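Local coordinates for RNA-directed RNA polymerase (Infectious pancreatic necrosis virus, PDB 3ZED), which copies the viral RNA genome as an RNA-dependent RNA polymerase and is probably found both free and covalently attached to the genomic RNA, at residues F361-D374 against D682-R695. Numbering follows the deposited sequence.
Sequences FHGGMDRIMTIIRD and DINTPLDSFDPKAR
H362 and N684 bring the two backbones closest, their CA atoms 4.2 Å apart, and H362 N donates to I683 O at 2.8 Å with an N-H...O angle of 159°. H362 lies in a type I' turn from F361 to G364 that leads into helix 364-377 with G363 as N-cap; the later segment leaves helix 677-683, turns at N684 and L687, and passes alongside helix 364-377 at F690 and P692. I683 O also sits over one face of the H362 imidazole, while T685 O meets that ring's edge in plane. A water accepts from G363 N and donates to N684 OD1, bridging the turn to N684. The F361 ring runs alongside the I683 side chain, F361 CE1 being 3.7 Å from I683 CD1.

With chi1 at -179°, F690 swings its ring toward helix 364-377, where R367 CG lies over one face, 3.8 Å from the centroid, in a CH-pi contact. The extended arginine continues across the ring, its guanidinium plane only 23° from that of F690. A second water accepts from R367 NE and donates to D688 O, while R367 NH1 bonds T348 O. I371 CD1 reaches F690 CZ at 3.7 Å and also lies over the R695 guanidinium, whose NE bonds P692 O. T370 CG2 packs on P692 CG at 3.8 Å.

The contact thus joins the chain following helix 677-683 to a palm-domain helix, away from the annotated sites. R695 NH1 bonds I347 O and R695 O accepts from Q351 NE2, linking 682-695 also to the chain preceding helix 364-377. Other sides of the helix meet strands 556-560 and 573-578 and helix 524-533.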
loop_
_atom_site.group_PDB
_atom_site.type_symbol
_atom_site.label_atom_id
_atom_site.label_comp_id
_atom_site.label_asym_id
_atom_site.label_seq_id
_atom_site.Cartn_x
_atom_site.Cartn_y
_atom_site.Cartn_z
ATOM N N PHE B 361 -12.527 -12.140 -7.847
ATOM C CA PHE B 361 -12.551 -13.203 -8.839
ATOM C C PHE B 361 -12.538 -14.577 -8.172
ATOM O O PHE B 361 -12.377 -14.675 -6.951
ATOM C CB PHE B 361 -11.401 -13.026 -9.847
ATOM C CG PHE B 361 -11.619 -11.777 -10.675
ATOM C CD1 PHE B 361 -12.636 -11.723 -11.633
ATOM C CD2 PHE B 361 -10.862 -10.637 -10.449
ATOM C CE1 PHE B 361 -12.883 -10.547 -12.349
ATOM C CE2 PHE B 361 -11.102 -9.477 -11.165
ATOM C CZ PHE B 361 -12.111 -9.438 -12.115
ATOM N N HIS B 362 -12.815 -15.630 -8.960
ATOM C CA HIS B 362 -12.831 -17.019 -8.494
ATOM C C HIS B 362 -13.805 -17.201 -7.297
ATOM O O HIS B 362 -13.513 -17.904 -6.319
ATOM C CB HIS B 362 -11.386 -17.500 -8.189
ATOM C CG HIS B 362 -10.534 -17.469 -9.419
ATOM N ND1 HIS B 362 -9.575 -16.488 -9.604
ATOM C CD2 HIS B 362 -10.625 -18.213 -10.553
ATOM C CE1 HIS B 362 -9.094 -16.671 -10.826
ATOM N NE2 HIS B 362 -9.689 -17.701 -11.437
ATOM N N GLY B 363 -14.960 -16.539 -7.411
ATOM C CA GLY B 363 -16.033 -16.592 -6.431
ATOM C C GLY B 363 -15.934 -15.686 -5.230
ATOM O O GLY B 363 -16.799 -15.766 -4.359
ATOM N N GLY B 364 -14.887 -14.843 -5.169
ATOM C CA GLY B 364 -14.661 -13.894 -4.061
ATOM C C GLY B 364 -15.835 -12.952 -3.801
ATOM O O GLY B 364 -16.299 -12.815 -2.663
ATOM N N MET B 365 -16.341 -12.309 -4.871
ATOM C CA MET B 365 -17.499 -11.415 -4.799
ATOM C C MET B 365 -18.775 -12.191 -4.332
ATOM O O MET B 365 -19.504 -11.698 -3.461
ATOM C CB MET B 365 -17.741 -10.707 -6.142
ATOM C CG MET B 365 -18.908 -9.704 -6.095
ATOM S SD MET B 365 -18.643 -8.389 -4.882
ATOM C CE MET B 365 -17.718 -7.257 -5.856
ATOM N N ASP B 366 -19.004 -13.411 -4.849
ATOM C CA ASP B 366 -20.151 -14.187 -4.393
ATOM C C ASP B 366 -20.048 -14.537 -2.905
ATOM O O ASP B 366 -21.075 -14.492 -2.220
ATOM C CB ASP B 366 -20.373 -15.450 -5.224
ATOM C CG ASP B 366 -21.754 -16.050 -4.957
ATOM O OD1 ASP B 366 -22.768 -15.323 -5.130
ATOM O OD2 ASP B 366 -21.819 -17.218 -4.526
ATOM N N ARG B 367 -18.820 -14.826 -2.392
ATOM C CA ARG B 367 -18.581 -15.092 -0.949
ATOM C C ARG B 367 -18.971 -13.866 -0.112
ATOM O O ARG B 367 -19.643 -14.007 0.906
ATOM C CB ARG B 367 -17.115 -15.487 -0.679
ATOM C CG ARG B 367 -16.768 -16.871 -1.199
ATOM C CD ARG B 367 -15.436 -17.337 -0.653
ATOM N NE ARG B 367 -15.206 -18.753 -0.928
ATOM C CZ ARG B 367 -14.435 -19.550 -0.192
ATOM N NH1 ARG B 367 -13.819 -19.078 0.882
ATOM N NH2 ARG B 367 -14.287 -20.829 -0.517
ATOM N N ILE B 368 -18.597 -12.657 -0.582
ATOM C CA ILE B 368 -18.940 -11.375 0.051
ATOM C C ILE B 368 -20.467 -11.192 0.051
ATOM O O ILE B 368 -21.038 -10.881 1.098
ATOM C CB ILE B 368 -18.216 -10.192 -0.668
ATOM C CG1 ILE B 368 -16.698 -10.211 -0.420
ATOM C CG2 ILE B 368 -18.864 -8.809 -0.343
ATOM C CD1 ILE B 368 -16.237 -9.879 0.950
ATOM N N MET B 369 -21.128 -11.427 -1.115
ATOM C CA MET B 369 -22.589 -11.288 -1.240
ATOM C C MET B 369 -23.337 -12.281 -0.336
ATOM O O MET B 369 -24.357 -11.902 0.238
ATOM C CB MET B 369 -23.044 -11.411 -2.689
ATOM C CG MET B 369 -22.584 -10.233 -3.553
ATOM S SD MET B 369 -23.158 -8.580 -2.996
ATOM C CE MET B 369 -24.944 -8.763 -3.144
ATOM N N THR B 370 -22.789 -13.503 -0.136
ATOM C CA THR B 370 -23.352 -14.497 0.788
ATOM C C THR B 370 -23.267 -13.943 2.226
ATOM O O THR B 370 -24.252 -13.986 2.949
ATOM C CB THR B 370 -22.632 -15.859 0.630
ATOM O OG1 THR B 370 -22.865 -16.338 -0.692
ATOM C CG2 THR B 370 -23.124 -16.915 1.621
ATOM N N ILE B 371 -22.104 -13.386 2.611
ATOM C CA ILE B 371 -21.885 -12.804 3.942
ATOM C C ILE B 371 -22.870 -11.631 4.143
ATOM O O ILE B 371 -23.527 -11.585 5.184
ATOM C CB ILE B 371 -20.395 -12.404 4.171
ATOM C CG1 ILE B 371 -19.510 -13.674 4.333
ATOM C CG2 ILE B 371 -20.242 -11.500 5.406
ATOM C CD1 ILE B 371 -18.063 -13.491 3.860
ATOM N N ILE B 372 -23.025 -10.748 3.130
ATOM C CA ILE B 372 -23.942 -9.601 3.176
ATOM C C ILE B 372 -25.405 -10.071 3.314
ATOM O O ILE B 372 -26.123 -9.572 4.184
ATOM C CB ILE B 372 -23.743 -8.655 1.953
ATOM C CG1 ILE B 372 -22.407 -7.863 2.082
ATOM C CG2 ILE B 372 -24.955 -7.703 1.743
ATOM C CD1 ILE B 372 -21.979 -7.080 0.783
ATOM N N ARG B 373 -25.828 -11.033 2.476
ATOM C CA ARG B 373 -27.203 -11.557 2.470
ATOM C C ARG B 373 -27.558 -12.223 3.802
ATOM O O ARG B 373 -28.647 -11.969 4.319
ATOM C CB ARG B 373 -27.441 -12.513 1.288
ATOM C CG ARG B 373 -27.609 -11.761 -0.052
ATOM C CD ARG B 373 -27.823 -12.708 -1.221
ATOM N NE ARG B 373 -26.550 -13.234 -1.726
ATOM C CZ ARG B 373 -26.422 -14.173 -2.665
ATOM N NH1 ARG B 373 -27.501 -14.726 -3.218
ATOM N NH2 ARG B 373 -25.214 -14.571 -3.054
ATOM N N ASP B 374 -26.635 -13.020 4.381
ATOM C CA ASP B 374 -26.849 -13.669 5.674
ATOM C C ASP B 374 -26.997 -12.615 6.782
ATOM O O ASP B 374 -27.868 -12.762 7.640
ATOM C CB ASP B 374 -25.719 -14.683 6.003
ATOM C CG ASP B 374 -25.668 -15.929 5.114
ATOM O OD1 ASP B 374 -26.504 -16.033 4.168
ATOM O OD2 ASP B 374 -24.785 -16.790 5.343
ATOM N N ASP B 682 -14.435 -18.900 -16.403
ATOM C CA ASP B 682 -13.157 -19.285 -15.764
ATOM C C ASP B 682 -12.679 -18.281 -14.703
ATOM O O ASP B 682 -12.259 -18.711 -13.633
ATOM C CB ASP B 682 -12.030 -19.481 -16.795
ATOM C CG ASP B 682 -12.226 -20.615 -17.799
ATOM O OD1 ASP B 682 -13.162 -21.442 -17.603
ATOM O OD2 ASP B 682 -11.474 -20.655 -18.797
ATOM N N ILE B 683 -12.753 -16.966 -14.980
ATOM C CA ILE B 683 -12.275 -15.974 -14.022
ATOM C C ILE B 683 -13.190 -15.920 -12.773
ATOM O O ILE B 683 -12.784 -15.397 -11.741
ATOM C CB ILE B 683 -12.083 -14.568 -14.665
ATOM C CG1 ILE B 683 -13.407 -13.933 -15.142
ATOM C CG2 ILE B 683 -11.042 -14.627 -15.774
ATOM C CD1 ILE B 683 -13.339 -12.458 -15.514
ATOM N N ASN B 684 -14.406 -16.494 -12.868
ATOM C CA ASN B 684 -15.377 -16.477 -11.786
ATOM C C ASN B 684 -15.577 -17.832 -11.152
ATOM O O ASN B 684 -16.368 -17.951 -10.213
ATOM C CB ASN B 684 -16.706 -15.938 -12.300
ATOM C CG ASN B 684 -16.678 -14.455 -12.428
ATOM O OD1 ASN B 684 -16.376 -13.739 -11.462
ATOM N ND2 ASN B 684 -16.981 -13.959 -13.609
ATOM N N THR B 685 -14.847 -18.849 -11.621
ATOM C CA THR B 685 -14.998 -20.212 -11.112
ATOM C C THR B 685 -14.328 -20.365 -9.743
ATOM O O THR B 685 -13.114 -20.150 -9.620
ATOM C CB THR B 685 -14.501 -21.225 -12.143
ATOM O OG1 THR B 685 -15.354 -21.105 -13.269
ATOM C CG2 THR B 685 -14.541 -22.694 -11.635
ATOM N N PRO B 686 -15.118 -20.722 -8.699
ATOM C CA PRO B 686 -14.513 -20.942 -7.378
ATOM C C PRO B 686 -13.811 -22.286 -7.316
ATOM O O PRO B 686 -14.260 -23.242 -7.934
ATOM C CB PRO B 686 -15.701 -20.902 -6.406
ATOM C CG PRO B 686 -16.932 -20.935 -7.249
ATOM C CD PRO B 686 -16.569 -21.007 -8.689
ATOM N N LEU B 687 -12.728 -22.360 -6.558
ATOM C CA LEU B 687 -11.962 -23.588 -6.341
ATOM C C LEU B 687 -12.736 -24.520 -5.426
ATOM O O LEU B 687 -12.740 -25.717 -5.659
ATOM C CB LEU B 687 -10.593 -23.256 -5.733
ATOM C CG LEU B 687 -9.399 -23.550 -6.611
ATOM C CD1 LEU B 687 -8.287 -22.552 -6.342
ATOM C CD2 LEU B 687 -8.906 -24.972 -6.392
ATOM N N ASP B 688 -13.431 -23.948 -4.424
ATOM C CA ASP B 688 -14.219 -24.642 -3.418
ATOM C C ASP B 688 -15.564 -23.973 -3.173
ATOM O O ASP B 688 -15.720 -22.772 -3.413
ATOM C CB ASP B 688 -13.437 -24.681 -2.086
ATOM C CG ASP B 688 -12.190 -25.546 -2.110
ATOM O OD1 ASP B 688 -12.331 -26.802 -2.169
ATOM O OD2 ASP B 688 -11.077 -24.981 -2.031
ATOM N N SER B 689 -16.524 -24.754 -2.649
ATOM C CA SER B 689 -17.844 -24.290 -2.245
ATOM C C SER B 689 -17.699 -23.464 -0.961
ATOM O O SER B 689 -16.760 -23.694 -0.186
ATOM C CB SER B 689 -18.778 -25.471 -2.029
ATOM O OG SER B 689 -18.241 -26.326 -1.033
ATOM N N PHE B 690 -18.599 -22.491 -0.745
ATOM C CA PHE B 690 -18.483 -21.625 0.417
ATOM C C PHE B 690 -19.578 -21.844 1.436
ATOM O O PHE B 690 -20.774 -21.754 1.125
ATOM C CB PHE B 690 -18.457 -20.134 -0.004
ATOM C CG PHE B 690 -18.324 -19.116 1.113
ATOM C CD1 PHE B 690 -17.241 -19.156 1.993
ATOM C CD2 PHE B 690 -19.239 -18.074 1.240
ATOM C CE1 PHE B 690 -17.082 -18.173 2.983
ATOM C CE2 PHE B 690 -19.076 -17.087 2.224
ATOM C CZ PHE B 690 -17.999 -17.145 3.090
ATOM N N ASP B 691 -19.140 -22.068 2.677
ATOM C CA ASP B 691 -19.966 -22.168 3.867
ATOM C C ASP B 691 -19.382 -21.147 4.848
ATOM O O ASP B 691 -18.249 -21.365 5.308
ATOM C CB ASP B 691 -19.976 -23.612 4.426
ATOM C CG ASP B 691 -20.845 -23.853 5.654
ATOM O OD1 ASP B 691 -21.572 -22.914 6.074
ATOM O OD2 ASP B 691 -20.825 -24.990 6.180
ATOM N N PRO B 692 -20.077 -19.999 5.102
ATOM C CA PRO B 692 -19.505 -18.970 6.008
ATOM C C PRO B 692 -19.215 -19.482 7.427
ATOM O O PRO B 692 -18.246 -19.044 8.045
ATOM C CB PRO B 692 -20.576 -17.863 6.039
ATOM C CG PRO B 692 -21.468 -18.107 4.856
ATOM C CD PRO B 692 -21.406 -19.593 4.585
ATOM N N LYS B 693 -20.043 -20.421 7.931
ATOM C CA LYS B 693 -19.902 -21.022 9.266
ATOM C C LYS B 693 -18.648 -21.904 9.357
ATOM O O LYS B 693 -18.123 -22.103 10.456
ATOM C CB LYS B 693 -21.150 -21.843 9.623
ATOM N N ALA B 694 -18.162 -22.409 8.207
ATOM C CA ALA B 694 -16.985 -23.272 8.119
ATOM C C ALA B 694 -15.651 -22.487 8.119
ATOM O O ALA B 694 -14.585 -23.112 8.218
ATOM C CB ALA B 694 -17.076 -24.138 6.873
ATOM N N ARG B 695 -15.704 -21.130 8.005
ATOM C CA ARG B 695 -14.514 -20.276 8.043
ATOM C C ARG B 695 -13.789 -20.419 9.384
ATOM O O ARG B 695 -14.426 -20.294 10.432
ATOM C CB ARG B 695 -14.886 -18.802 7.830
ATOM C CG ARG B 695 -15.226 -18.407 6.397
ATOM C CD ARG B 695 -15.701 -16.961 6.348
ATOM N NE ARG B 695 -16.866 -16.737 7.206
ATOM C CZ ARG B 695 -17.251 -15.554 7.662
ATOM N NH1 ARG B 695 -16.565 -14.459 7.354
ATOM N NH2 ARG B 695 -18.318 -15.454 8.438
HETATM O O HOH W 1 -15.935 -14.169 -8.820
HETATM O O HOH W 2 -16.465 -20.267 -2.963
#